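Histidine triad (HIT) protein (Marinobacter aquaeolei, PDB 3OHE) probably acts as a hydrolase of the histidine triad family and binds calcium ions in the crystal. Local coordinates at residues A[70-75]-A[127-132]; A[7-12]-A[85-90]. All coordinates share one frame; numbering follows the deposited sequence.

Interaction 1 of 2, residues A[70-75]-A[127-132]; sequences MELFGG and AKLQPL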
loop_
_atom_site.group_PDB
_atom_site.type_symbol
_atom_site.label_atom_id
_atom_site.label_comp_id
_atom_site.label_asym_id
_atom_site.label_seq_id
_atom_site.Cartn_x
_atom_site.Cartn_y
_atom_site.Cartn_z
HETATM N N MSE A 70 -14.139 -6.044 3.003
HETATM C CA MSE A 70 -13.878 -7.392 3.465
HETATM C C MSE A 70 -15.159 -8.124 3.812
HETATM O O MSE A 70 -15.333 -9.307 3.432
HETATM C CB MSE A 70 -12.918 -7.364 4.634
HETATM C CG MSE A 70 -11.507 -7.180 4.243
HETATM SE SE MSE A 70 -10.764 -8.842 3.450
HETATM C CE MSE A 70 -10.646 -9.905 5.100
ATOM N N GLU A 71 -16.072 -7.446 4.522
ATOM C CA GLU A 71 -17.336 -8.093 4.885
ATOM C C GLU A 71 -18.261 -8.216 3.659
ATOM O O GLU A 71 -18.893 -9.253 3.445
ATOM C CB GLU A 71 -17.991 -7.384 6.056
ATOM C CG GLU A 71 -19.170 -8.179 6.626
ATOM C CD GLU A 71 -18.829 -9.399 7.474
ATOM O OE1 GLU A 71 -17.631 -9.652 7.786
ATOM O OE2 GLU A 71 -19.788 -10.113 7.867
ATOM N N LEU A 72 -18.361 -7.164 2.864
ATOM C CA LEU A 72 -19.284 -7.116 1.749
ATOM C C LEU A 72 -18.978 -8.190 0.701
ATOM O O LEU A 72 -19.889 -8.744 0.072
ATOM C CB LEU A 72 -19.220 -5.744 1.094
ATOM C CG LEU A 72 -20.255 -5.393 0.061
ATOM C CD1 LEU A 72 -21.641 -5.343 0.722
ATOM C CD2 LEU A 72 -19.934 -4.026 -0.574
ATOM N N PHE A 73 -17.687 -8.447 0.501
ATOM C CA PHE A 73 -17.253 -9.399 -0.511
ATOM C C PHE A 73 -16.746 -10.715 0.124
ATOM O O PHE A 73 -16.232 -11.567 -0.571
ATOM C CB PHE A 73 -16.152 -8.753 -1.390
ATOM C CG PHE A 73 -16.640 -7.605 -2.224
ATOM C CD1 PHE A 73 -17.463 -7.843 -3.301
ATOM C CD2 PHE A 73 -16.310 -6.305 -1.922
ATOM C CE1 PHE A 73 -17.938 -6.798 -4.078
ATOM C CE2 PHE A 73 -16.795 -5.265 -2.681
ATOM C CZ PHE A 73 -17.586 -5.493 -3.740
ATOM N N GLY A 74 -16.887 -10.875 1.436
ATOM C CA GLY A 74 -16.455 -12.084 2.147
ATOM C C GLY A 74 -15.023 -12.472 1.858
ATOM O O GLY A 74 -14.729 -13.628 1.543
ATOM N N GLY A 75 -14.132 -11.496 1.965
ATOM C CA GLY A 75 -12.747 -11.708 1.564
ATOM C C GLY A 75 -11.907 -12.465 2.562
ATOM O O GLY A 75 -12.248 -12.574 3.750
ATOM N N ALA A 127 -24.287 -0.766 -6.727
ATOM C CA ALA A 127 -25.395 -0.779 -5.784
ATOM C C ALA A 127 -24.958 -1.401 -4.455
ATOM O O ALA A 127 -25.288 -0.859 -3.370
ATOM C CB ALA A 127 -26.616 -1.520 -6.387
ATOM N N LYS A 128 -24.223 -2.514 -4.540
ATOM C CA LYS A 128 -23.747 -3.251 -3.366
ATOM C C LYS A 128 -22.907 -2.342 -2.459
ATOM O O LYS A 128 -22.953 -2.446 -1.229
ATOM C CB LYS A 128 -22.890 -4.453 -3.828
ATOM C CG LYS A 128 -22.677 -5.559 -2.802
ATOM C CD LYS A 128 -21.864 -6.731 -3.382
ATOM C CE LYS A 128 -21.833 -7.919 -2.428
ATOM N NZ LYS A 128 -20.905 -8.997 -2.850
ATOM N N LEU A 129 -22.150 -1.438 -3.079
ATOM C CA LEU A 129 -21.238 -0.547 -2.386
ATOM C C LEU A 129 -21.839 0.760 -1.867
ATOM O O LEU A 129 -21.169 1.494 -1.144
ATOM C CB LEU A 129 -20.004 -0.230 -3.270
ATOM C CG LEU A 129 -18.930 -1.322 -3.261
ATOM C CD1 LEU A 129 -18.025 -1.216 -4.521
ATOM C CD2 LEU A 129 -18.110 -1.232 -1.958
ATOM N N GLN A 130 -23.071 1.093 -2.225
ATOM C CA GLN A 130 -23.558 2.414 -1.834
ATOM C C GLN A 130 -23.650 2.644 -0.311
ATOM O O GLN A 130 -23.290 3.726 0.142
ATOM C CB GLN A 130 -24.863 2.788 -2.551
ATOM C CG GLN A 130 -24.740 2.961 -4.077
ATOM C CD GLN A 130 -23.627 3.935 -4.485
ATOM O OE1 GLN A 130 -23.681 5.110 -4.123
ATOM N NE2 GLN A 130 -22.593 3.449 -5.185
ATOM N N PRO A 131 -24.101 1.645 0.490
ATOM C CA PRO A 131 -24.096 1.905 1.945
ATOM C C PRO A 131 -22.709 2.279 2.495
ATOM O O PRO A 131 -22.536 3.222 3.287
ATOM C CB PRO A 131 -24.686 0.625 2.538
ATOM C CG PRO A 131 -25.521 0.078 1.440
ATOM C CD PRO A 131 -24.823 0.407 0.157
ATOM N N LEU A 132 -21.707 1.553 2.040
ATOM C CA LEU A 132 -20.344 1.753 2.515
ATOM C C LEU A 132 -19.870 3.132 2.036
ATOM O O LEU A 132 -19.251 3.884 2.779
ATOM C CB LEU A 132 -19.446 0.617 1.996
ATOM C CG LEU A 132 -17.977 0.674 2.436
ATOM C CD1 LEU A 132 -17.870 0.826 3.949
ATOM C CD2 LEU A 132 -17.242 -0.543 1.888
#
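K128 and L72 run alongside each other in opposite directions and make the largest part of this contact between helix 52-72 and helix 119-135. K128 CG is 3.7 Å from L72 CD1, and the rest of the lysine chain follows L72 back toward the leucine's backbone. The lysine is extended from the start, with CG anti to the backbone N (chi1 -162°). That shape carries its ammonium to the end of helix 52-72, where K128 NZ gives a hydrogen bond to L72 O at 3.1 Å. The donor sits above the carbonyl plane, 36° out of it. K128 has two modelled positions, so this bond may not be held all the time.

The other branch of L72, CD2, meets L129 CD2 at 3.6 Å, and the buried L129 brings the same methyl to 4.3 Å from F73 CE2. The F73 ring also lies beside the lysine, with CD1 3.7 Å from K128 NZ. Both neighbours reach the ring obliquely.

Behind these side chains, a Schellman motif closes helix 52-72. G75 N bonds M70 O at 2.9 Å, and a weaker bond joins G74 N to E71 O. G74 is the C-prime residue with positive phi. Further out, F73 O accepts a hydrogen bond from Y98 OH, and Q130 NE2 ties helix 119-135 to L16 O. M70, a selenomethionine, packs on Y48 of the second subunit.

The contact is part apolar, part polar. The leucine methyls and the F73 ring meet on the more buried side, while the more exposed lysine lays its methylenes over L72 and, in this position at least, offers its charge to a carbonyl. A positive group at the C-terminal end of a helix probably interacts favourably with the helix dipole.

Interaction 2 of 2, residues A[7-12]-A[85-90]; sequences ERLAAD and NMVPQL. With CA (calcium ion), chain C.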
loop_
_atom_site.group_PDB
_atom_site.type_symbol
_atom_site.label_atom_id
_atom_site.label_comp_id
_atom_site.label_asym_id
_atom_site.label_seq_id
_atom_site.Cartn_x
_atom_site.Cartn_y
_atom_site.Cartn_z
ATOM N N GLU A 7 -6.361 10.845 -17.158
ATOM C CA GLU A 7 -7.040 10.141 -18.240
ATOM C C GLU A 7 -6.892 8.636 -18.152
ATOM O O GLU A 7 -7.827 7.910 -18.525
ATOM C CB GLU A 7 -6.547 10.639 -19.604
ATOM C CG GLU A 7 -5.078 10.331 -19.916
ATOM C CD GLU A 7 -4.757 8.929 -20.476
ATOM O OE1 GLU A 7 -5.659 8.228 -21.034
ATOM O OE2 GLU A 7 -3.561 8.523 -20.369
ATOM N N ARG A 8 -5.752 8.135 -17.682
ATOM C CA ARG A 8 -5.568 6.674 -17.609
ATOM C C ARG A 8 -6.474 6.072 -16.526
ATOM O O ARG A 8 -7.039 5.001 -16.679
ATOM C CB ARG A 8 -4.102 6.313 -17.367
ATOM C CG ARG A 8 -3.809 4.844 -17.238
ATOM C CD ARG A 8 -4.038 3.968 -18.445
ATOM N NE ARG A 8 -3.627 2.590 -18.113
ATOM C CZ ARG A 8 -2.360 2.156 -18.015
ATOM N NH1 ARG A 8 -1.320 2.960 -18.248
ATOM N NH2 ARG A 8 -2.131 0.881 -17.688
ATOM N N LEU A 9 -6.592 6.775 -15.401
ATOM C CA LEU A 9 -7.512 6.332 -14.335
ATOM C C LEU A 9 -8.947 6.353 -14.845
ATOM O O LEU A 9 -9.685 5.395 -14.631
ATOM C CB LEU A 9 -7.362 7.181 -13.074
ATOM C CG LEU A 9 -6.046 6.995 -12.322
ATOM C CD1 LEU A 9 -5.911 7.982 -11.162
ATOM C CD2 LEU A 9 -5.846 5.567 -11.866
ATOM N N ALA A 10 -9.337 7.418 -15.553
ATOM C CA ALA A 10 -10.666 7.481 -16.133
ATOM C C ALA A 10 -10.935 6.334 -17.100
ATOM O O ALA A 10 -11.992 5.678 -17.047
ATOM C CB ALA A 10 -10.856 8.827 -16.827
ATOM N N ALA A 11 -9.966 6.044 -17.962
ATOM C CA ALA A 11 -10.105 4.986 -18.960
ATOM C C ALA A 11 -10.229 3.577 -18.361
ATOM O O ALA A 11 -10.927 2.719 -18.900
ATOM C CB ALA A 11 -8.940 5.032 -19.944
ATOM N N ASP A 12 -9.553 3.349 -17.241
ATOM C CA ASP A 12 -9.381 2.012 -16.658
ATOM C C ASP A 12 -10.438 1.692 -15.611
ATOM O O ASP A 12 -10.422 0.574 -15.056
ATOM C CB ASP A 12 -7.991 1.884 -16.017
ATOM C CG ASP A 12 -6.871 1.724 -17.012
ATOM O OD1 ASP A 12 -7.135 1.555 -18.221
ATOM O OD2 ASP A 12 -5.692 1.746 -16.537
ATOM N N ASN A 85 3.692 3.963 -10.770
ATOM C CA ASN A 85 4.917 4.090 -11.539
ATOM C C ASN A 85 4.671 4.749 -12.892
ATOM O O ASN A 85 5.555 5.470 -13.375
ATOM C CB ASN A 85 5.571 2.745 -11.718
ATOM C CG ASN A 85 6.028 2.161 -10.389
ATOM O OD1 ASN A 85 6.325 2.899 -9.457
ATOM N ND2 ASN A 85 6.101 0.842 -10.320
HETATM N N MSE A 86 3.475 4.478 -13.457
HETATM C CA MSE A 86 3.007 4.949 -14.777
HETATM C C MSE A 86 2.131 6.215 -14.699
HETATM O O MSE A 86 2.146 7.045 -15.592
HETATM C CB MSE A 86 2.210 3.835 -15.495
HETATM C CG MSE A 86 3.099 2.670 -15.880
HETATM SE SE MSE A 86 2.255 1.121 -16.716
HETATM C CE MSE A 86 0.919 0.762 -15.352
ATOM N N VAL A 87 1.342 6.333 -13.638
ATOM C CA VAL A 87 0.313 7.351 -13.450
ATOM C C VAL A 87 0.704 8.156 -12.240
ATOM O O VAL A 87 0.698 7.637 -11.114
ATOM C CB VAL A 87 -1.066 6.705 -13.289
ATOM C CG1 VAL A 87 -2.102 7.755 -12.915
ATOM C CG2 VAL A 87 -1.441 5.944 -14.590
ATOM N N PRO A 88 1.066 9.427 -12.433
ATOM C CA PRO A 88 1.664 10.183 -11.312
ATOM C C PRO A 88 0.647 10.681 -10.282
ATOM O O PRO A 88 1.026 10.995 -9.176
ATOM C CB PRO A 88 2.354 11.369 -12.008
ATOM C CG PRO A 88 1.515 11.605 -13.263
ATOM C CD PRO A 88 1.122 10.188 -13.701
ATOM N N GLN A 89 -0.625 10.656 -10.627
ATOM C CA GLN A 89 -1.685 11.095 -9.745
ATOM C C GLN A 89 -1.920 10.064 -8.650
ATOM O O GLN A 89 -2.314 8.944 -8.930
ATOM C CB GLN A 89 -2.936 11.309 -10.564
ATOM C CG GLN A 89 -4.155 11.801 -9.764
ATOM C CD GLN A 89 -5.251 12.276 -10.681
ATOM O OE1 GLN A 89 -6.088 11.494 -11.137
ATOM N NE2 GLN A 89 -5.203 13.564 -11.029
ATOM N N LEU A 90 -1.723 10.467 -7.406
ATOM C CA LEU A 90 -1.875 9.580 -6.258
ATOM C C LEU A 90 -3.242 8.872 -6.306
ATOM O O LEU A 90 -4.289 9.518 -6.381
ATOM C CB LEU A 90 -1.787 10.366 -4.959
ATOM C CG LEU A 90 -2.108 9.609 -3.652
ATOM C CD1 LEU A 90 -1.150 8.443 -3.441
ATOM C CD2 LEU A 90 -2.113 10.576 -2.489
HETATM CA CA CA C . -14.362 5.856 -16.554
HETATM O O HOH W 1 -13.997 6.529 -14.005
HETATM O O HOH W 2 -14.209 7.122 -18.534
HETATM O O HOH W 3 -16.579 4.682 -17.006
#
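V87 sits against L9 and R8, joining helix 7-12 to the loop that leads into the histidine triad motif of the HIT fold. Q89 probably occupies the first histidine position of that motif, two residues before H91. The packed side is mostly apolar. V87 CG2 meets R8 CG at 3.7 Å, and V87 CG1 lies 4.1 Å from L9 CG. L9 is buried and also covers Q89, with L9 CD1 3.5 Å from Q89 OE1. The polar end of Q89 is held elsewhere: OE1 bonds H6 N and NE2 bonds Q4 O.

The other side is looser. M86, an exposed selenomethionine, brings CE to 3.8 Å from R8 NH2, but it has two modelled positions and this contact is doubtful. R8 turns back to its own helix, bent at chi2 (65°), and forms a salt bridge from NE to D12 OD2 at 2.7 Å. OD2 is met on its syn side but from 25° out of the carboxylate plane, and the bond is bent. Replacing R8 with an alanine would probably leave D12 without its charged mate and open a gap beside V87 CG2. Two residues after R8, A10 O binds a calcium ion at 2.4 Å, together with T13 O and three waters.

Interactions 1 and 2 lie on opposite sides of the chain's centre. Their centres are 24 Å apart and their nearest atoms about 13 Å, so they do not touch. Their segments alternate along the chain. Interaction 2 holds A10 of a calcium site, which T13 shares through its carbonyl. The side chain of L9 is about 5 Å from that of T13; the side chain of L129, in interaction 1, is about 11 Å from that of T13. The second calcium site, E53 and Q56, is on helix 52-72, whose far end enters interaction 1. The segments, rather than the contacts themselves, border the second subunit: N85 bonds N79 and P105 of that subunit.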